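Local coordinates for protein 4-hydroxybenzoyl-CoA thioesterase (PDB 5WH9) that probably hydrolyses the thioester bond of gentisyl-coenzyme A, as a hotdog-fold acyl-CoA thioesterase of the 4-hydroxybenzoyl-CoA thioesterase family, at residues A33-L38 / F43-L48; S79-K84 / I89-F94. All coordinates share one frame; numbering follows the deposited sequence.

Interaction 1. Residues A33-L38 / F43-L48; sequences ACHHFL and FPTSEL
T45 points at helix 25-40 and meets both H35 and L38, bringing a different branch to each. The contact joins the C-terminal half of helix 25-40, the long central helix of the hotdog fold, to the start of the short helix 45-50 across the short loop between them. On the H35 side, T45 OG1 lies in the plane of the imidazole at its edge, 2.9 Å from H35 CD2; this is a short carbon-oxygen approach, not a hydrogen bond to a ring nitrogen, and it may be helped by the ring C-H. The methyl T45 CG2 turns to the other neighbour and rests 3.6 Å from L38 CB, the two side chains crossing at about a right angle. T45 chi1 of 65° divides the branches in this way, setting OG1 between the backbone N and the carbonyl carbon; a beta-branched threonine suits a place that needs one polar and one apolar arm.

Further out, H35 ND1 is hydrogen-bonded to D31 O one helical turn earlier, which helps to fix the ring's rotation, and F55 meets the ring edge-to-face. F12 and F70 of the second subunit also meet this imidazole, so the contact lies against a subunit interface. T39 OG1 bonds to H35 O and, weakly, to T45 N, bridging the two helices. P44 is at the N-cap position, and P44 O accepts the bond from E47 N. F43 sends its ring to helix 125-131, while F43 N donates to L38 O at 2.9 Å, with an N-H...O angle of 151°.

Interaction 2. Residues S79-K84 / I89-F94; sequences SIRELK and ILEHHF
The guanidinium of R81 lies with one face over I89: the methyl I89 CG2 sits 3.9 Å above the plane, over its centre, while E91 CG comes up at the edge. R81 NH1 forms a salt bridge to E91 OE1 at 2.9 Å, the guanidinium and carboxylate planes being 60° apart. The arginine chain, bent at chi2, runs past I89 CG2, and chi4 of -91° turns NH1 toward this acid; the long arginine suits the place because its aliphatic part, through R81 CG, also packs on I89 CG2. Alongside, E82 CB lies 3.7 Å from I89 CD1.

The backbones pair as an antiparallel beta hairpin of strands 73-80 and 87-96. S79 and E91 are a hydrogen-bonded pair, with S79 N to E91 O at 3.0 Å and E91 N to S79 O at 2.8 Å; I80 and L90 follow as a non-hydrogen-bonded pair. Just past the strand end, R81 N adds a single bond to I89 O at 2.8 Å, nearly straight at 175°. I80 and L90 face the side opposite S79 and E91, where L90 packs on helix 25-40.

H93 NE2 approaches E91 OE2 in a very short, hence doubtful, bond; the R81 charge beside OE1 would probably favour the ionised carboxylate.

How the interactions relate
Interaction 1 comes first along the chain and closes before interaction 2 opens, and their centres lie 15 Å apart. Interaction 1 lies toward the C-terminal end of the central helix 25-40, interaction 2 on a hairpin of the antiparallel sheet that wraps it. The two contacts touch, with C34 SG 3.5 Å from L90 CD1 and F37 CE2 3.8 Å from L90 CD2. Helix 125-131 also touches both, through F131 on L38 and on I80. For the protein this means that the helix packs on strand 87-96 through A33, C34 and F37, while H35 and T45 meet residues of the second subunit, so it sits between sheet and subunit interface.

Interaction 1. Residues A33-L38 / F43-L48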
loop_
_atom_site.group_PDB
_atom_site.type_symbol
_atom_site.label_atom_id
_atom_site.label_comp_id
_atom_site.label_asym_id
_atom_site.label_seq_id
_atom_site.Cartn_x
_atom_site.Cartn_y
_atom_site.Cartn_z
ATOM N N ALA B 33 6.915 11.267 8.263
ATOM C CA ALA B 33 7.554 12.474 8.757
ATOM C C ALA B 33 7.341 12.584 10.259
ATOM O O ALA B 33 8.284 12.881 10.990
ATOM C CB ALA B 33 7.025 13.697 8.057
ATOM N N CYS B 34 6.109 12.335 10.712
ATOM C CA CYS B 34 5.782 12.420 12.134
ATOM C C CYS B 34 6.697 11.562 12.987
ATOM O O CYS B 34 7.204 12.025 14.001
ATOM C CB CYS B 34 4.335 12.010 12.398
ATOM S SG CYS B 34 3.970 11.781 14.176
ATOM N N HIS B 35 6.891 10.307 12.575
ATOM C CA HIS B 35 7.753 9.370 13.291
ATOM C C HIS B 35 9.208 9.813 13.249
ATOM O O HIS B 35 9.965 9.639 14.206
ATOM C CB HIS B 35 7.669 7.992 12.649
ATOM C CG HIS B 35 6.470 7.196 13.060
ATOM N ND1 HIS B 35 5.246 7.300 12.424
ATOM C CD2 HIS B 35 6.316 6.265 14.029
ATOM C CE1 HIS B 35 4.385 6.482 13.000
ATOM N NE2 HIS B 35 5.012 5.831 13.967
ATOM N N HIS B 36 9.609 10.345 12.106
ATOM C CA HIS B 36 10.980 10.794 11.943
ATOM C C HIS B 36 11.197 12.035 12.776
ATOM O O HIS B 36 12.298 12.313 13.234
ATOM C CB HIS B 36 11.267 11.094 10.478
ATOM C CG HIS B 36 12.533 11.853 10.256
ATOM N ND1 HIS B 36 12.614 13.218 10.413
ATOM C CD2 HIS B 36 13.763 11.443 9.866
ATOM C CE1 HIS B 36 13.843 13.617 10.133
ATOM N NE2 HIS B 36 14.559 12.557 9.799
ATOM N N PHE B 37 10.120 12.782 12.958
ATOM C CA PHE B 37 10.143 13.995 13.740
ATOM C C PHE B 37 10.389 13.646 15.206
ATOM O O PHE B 37 11.297 14.177 15.807
ATOM C CB PHE B 37 8.819 14.733 13.557
ATOM C CG PHE B 37 8.744 16.053 14.266
ATOM C CD1 PHE B 37 9.451 17.142 13.802
ATOM C CD2 PHE B 37 7.927 16.212 15.379
ATOM C CE1 PHE B 37 9.377 18.361 14.454
ATOM C CE2 PHE B 37 7.842 17.428 16.031
ATOM C CZ PHE B 37 8.577 18.504 15.569
ATOM N N LEU B 38 9.589 12.745 15.775
ATOM C CA LEU B 38 9.706 12.404 17.197
ATOM C C LEU B 38 11.048 11.745 17.516
ATOM O O LEU B 38 11.634 11.952 18.585
ATOM C CB LEU B 38 8.571 11.462 17.618
ATOM C CG LEU B 38 7.196 12.092 17.852
ATOM C CD1 LEU B 38 6.149 11.039 18.069
ATOM C CD2 LEU B 38 7.257 13.024 19.043
ATOM N N PHE B 43 13.063 10.768 20.813
ATOM C CA PHE B 43 12.110 9.749 21.228
ATOM C C PHE B 43 11.866 8.771 20.077
ATOM O O PHE B 43 10.900 8.922 19.331
ATOM C CB PHE B 43 10.805 10.414 21.675
ATOM C CG PHE B 43 11.014 11.573 22.619
ATOM C CD1 PHE B 43 11.055 11.371 23.989
ATOM C CD2 PHE B 43 11.200 12.862 22.123
ATOM C CE1 PHE B 43 11.260 12.432 24.858
ATOM C CE2 PHE B 43 11.410 13.933 22.984
ATOM C CZ PHE B 43 11.436 13.717 24.360
ATOM N N PRO B 44 12.769 7.784 19.916
ATOM C CA PRO B 44 12.670 6.754 18.865
ATOM C C PRO B 44 11.344 6.030 18.966
ATOM O O PRO B 44 11.136 5.289 19.914
ATOM C CB PRO B 44 13.790 5.765 19.207
ATOM C CG PRO B 44 14.747 6.530 20.061
ATOM C CD PRO B 44 13.979 7.635 20.747
ATOM N N THR B 45 10.472 6.227 17.990
ATOM C CA THR B 45 9.101 5.734 18.088
ATOM C C THR B 45 8.977 4.204 18.061
ATOM O O THR B 45 7.979 3.661 18.513
ATOM C CB THR B 45 8.232 6.374 17.011
ATOM O OG1 THR B 45 8.684 5.940 15.722
ATOM C CG2 THR B 45 8.357 7.908 17.093
ATOM N N SER B 46 9.988 3.515 17.531
ATOM C CA SER B 46 10.031 2.047 17.584
ATOM C C SER B 46 10.033 1.587 19.031
ATOM O O SER B 46 9.462 0.549 19.381
ATOM C CB SER B 46 11.295 1.516 16.902
ATOM O OG SER B 46 12.463 2.062 17.502
ATOM N N GLU B 47 10.708 2.374 19.859
ATOM C CA GLU B 47 10.802 2.136 21.284
ATOM C C GLU B 47 9.426 2.307 21.922
ATOM O O GLU B 47 8.995 1.482 22.719
ATOM C CB GLU B 47 11.824 3.106 21.895
ATOM C CG GLU B 47 11.769 3.214 23.403
ATOM C CD GLU B 47 12.026 1.884 24.087
ATOM O OE1 GLU B 47 12.750 1.039 23.500
ATOM O OE2 GLU B 47 11.496 1.684 25.206
ATOM N N LEU B 48 8.714 3.360 21.557
ATOM C CA LEU B 48 7.376 3.565 22.088
ATOM C C LEU B 48 6.360 2.483 21.698
ATOM O O LEU B 48 5.604 2.027 22.534
ATOM C CB LEU B 48 6.858 4.937 21.675
ATOM C CG LEU B 48 7.706 6.096 22.171
ATOM C CD1 LEU B 48 7.529 7.309 21.285
ATOM C CD2 LEU B 48 7.342 6.421 23.605
#

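Interaction 2. Residues S79-K84 / I89-F94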
loop_
_atom_site.group_PDB
_atom_site.type_symbol
_atom_site.label_atom_id
_atom_site.label_comp_id
_atom_site.label_asym_id
_atom_site.label_seq_id
_atom_site.Cartn_x
_atom_site.Cartn_y
_atom_site.Cartn_z
ATOM N N SER B 79 6.564 21.124 11.541
ATOM C CA SER B 79 6.620 21.967 12.716
ATOM C C SER B 79 5.463 21.559 13.621
ATOM O O SER B 79 4.526 20.904 13.167
ATOM C CB SER B 79 6.538 23.436 12.317
ATOM O OG SER B 79 5.552 23.645 11.327
ATOM N N ILE B 80 5.540 21.903 14.902
ATOM C CA ILE B 80 4.457 21.586 15.829
ATOM C C ILE B 80 3.699 22.870 16.180
ATOM O O ILE B 80 4.309 23.894 16.460
ATOM C CB ILE B 80 4.969 20.879 17.084
ATOM C CG1 ILE B 80 3.792 20.407 17.938
ATOM C CG2 ILE B 80 5.869 21.793 17.885
ATOM C CD1 ILE B 80 4.215 19.549 19.096
ATOM N N ARG B 81 2.408 22.816 16.053
ATOM C CA ARG B 81 1.626 23.994 16.154
ATOM C C ARG B 81 0.406 24.125 17.032
ATOM O O ARG B 81 -0.183 25.147 16.926
ATOM C CB ARG B 81 1.283 24.454 14.763
ATOM C CG ARG B 81 0.018 23.895 14.220
ATOM C CD ARG B 81 -0.678 24.973 13.454
ATOM N NE ARG B 81 -1.910 24.464 12.973
ATOM C CZ ARG B 81 -2.045 23.894 11.811
ATOM N NH1 ARG B 81 -1.023 23.758 10.986
ATOM N NH2 ARG B 81 -3.214 23.441 11.502
ATOM N N GLU B 82 -0.045 23.132 17.777
ATOM C CA GLU B 82 -1.170 23.384 18.702
ATOM C C GLU B 82 -1.089 22.589 19.988
ATOM O O GLU B 82 -1.992 21.870 20.304
ATOM C CB GLU B 82 -2.528 23.160 17.990
ATOM C CG GLU B 82 -3.773 23.587 18.755
ATOM C CD GLU B 82 -4.806 24.267 17.881
ATOM O OE1 GLU B 82 -4.450 24.642 16.761
ATOM O OE2 GLU B 82 -5.959 24.450 18.306
ATOM N N LEU B 83 -0.010 22.738 20.717
ATOM C CA LEU B 83 0.256 21.814 21.785
ATOM C C LEU B 83 -0.674 22.020 22.957
ATOM O O LEU B 83 -0.810 23.065 23.473
ATOM C CB LEU B 83 1.717 21.857 22.162
ATOM C CG LEU B 83 2.208 21.143 23.414
ATOM C CD1 LEU B 83 2.315 19.651 23.271
ATOM C CD2 LEU B 83 3.508 21.740 23.882
ATOM N N LYS B 84 -1.338 20.965 23.350
ATOM C CA LYS B 84 -2.172 21.053 24.536
ATOM C C LYS B 84 -1.756 19.948 25.485
ATOM O O LYS B 84 -0.802 19.229 25.209
ATOM C CB LYS B 84 -3.645 20.948 24.163
ATOM C CG LYS B 84 -4.059 21.948 23.089
ATOM C CD LYS B 84 -5.556 22.069 23.020
ATOM C CE LYS B 84 -6.017 22.439 21.623
ATOM N NZ LYS B 84 -7.505 22.545 21.571
ATOM N N ILE B 89 -0.777 19.239 17.207
ATOM C CA ILE B 89 -0.913 19.256 15.752
ATOM C C ILE B 89 0.445 19.446 15.076
ATOM O O ILE B 89 1.197 20.343 15.428
ATOM C CB ILE B 89 -1.844 20.383 15.267
ATOM C CG1 ILE B 89 -3.273 20.158 15.740
ATOM C CG2 ILE B 89 -1.841 20.474 13.747
ATOM C CD1 ILE B 89 -4.214 21.262 15.262
ATOM N N LEU B 90 0.749 18.591 14.107
ATOM C CA LEU B 90 1.939 18.733 13.284
ATOM C C LEU B 90 1.560 19.351 11.953
ATOM O O LEU B 90 0.650 18.869 11.279
ATOM C CB LEU B 90 2.575 17.367 13.024
ATOM C CG LEU B 90 3.123 16.626 14.241
ATOM C CD1 LEU B 90 3.654 15.237 13.836
ATOM C CD2 LEU B 90 4.216 17.443 14.931
ATOM N N GLU B 91 2.252 20.413 11.575
ATOM C CA GLU B 91 2.139 20.928 10.226
ATOM C C GLU B 91 3.225 20.303 9.321
ATOM O O GLU B 91 4.400 20.206 9.706
ATOM C CB GLU B 91 2.244 22.448 10.235
ATOM C CG GLU B 91 1.699 23.107 8.962
ATOM C CD GLU B 91 1.781 24.631 9.008
ATOM O OE1 GLU B 91 0.754 25.280 9.321
ATOM O OE2 GLU B 91 2.873 25.184 8.729
ATOM N N HIS B 92 2.825 19.862 8.133
ATOM C CA HIS B 92 3.748 19.249 7.184
ATOM C C HIS B 92 3.656 19.970 5.867
ATOM O O HIS B 92 2.560 20.135 5.328
ATOM C CB HIS B 92 3.408 17.777 6.928
ATOM C CG HIS B 92 3.594 16.896 8.119
ATOM N ND1 HIS B 92 2.548 16.244 8.731
ATOM C CD2 HIS B 92 4.701 16.571 8.824
ATOM C CE1 HIS B 92 3.004 15.535 9.748
ATOM N NE2 HIS B 92 4.310 15.712 9.823
ATOM N N HIS B 93 4.809 20.363 5.334
ATOM C CA HIS B 93 4.877 21.023 4.049
ATOM C C HIS B 93 5.763 20.229 3.102
ATOM O O HIS B 93 6.950 20.026 3.376
ATOM C CB HIS B 93 5.452 22.425 4.212
ATOM C CG HIS B 93 4.574 23.358 4.981
ATOM N ND1 HIS B 93 3.385 23.842 4.482
ATOM C CD2 HIS B 93 4.727 23.926 6.201
ATOM C CE1 HIS B 93 2.837 24.656 5.365
ATOM N NE2 HIS B 93 3.633 24.727 6.415
ATOM N N PHE B 94 5.190 19.799 1.984
ATOM C CA PHE B 94 5.938 19.063 0.974
ATOM C C PHE B 94 6.686 20.035 0.101
ATOM O O PHE B 94 6.092 20.968 -0.481
ATOM C CB PHE B 94 5.011 18.201 0.117
ATOM C CG PHE B 94 4.305 17.146 0.896
ATOM C CD1 PHE B 94 3.294 17.493 1.791
ATOM C CD2 PHE B 94 4.657 15.809 0.760
ATOM C CE1 PHE B 94 2.651 16.522 2.527
ATOM C CE2 PHE B 94 4.010 14.823 1.497
ATOM C CZ PHE B 94 3.010 15.184 2.374
#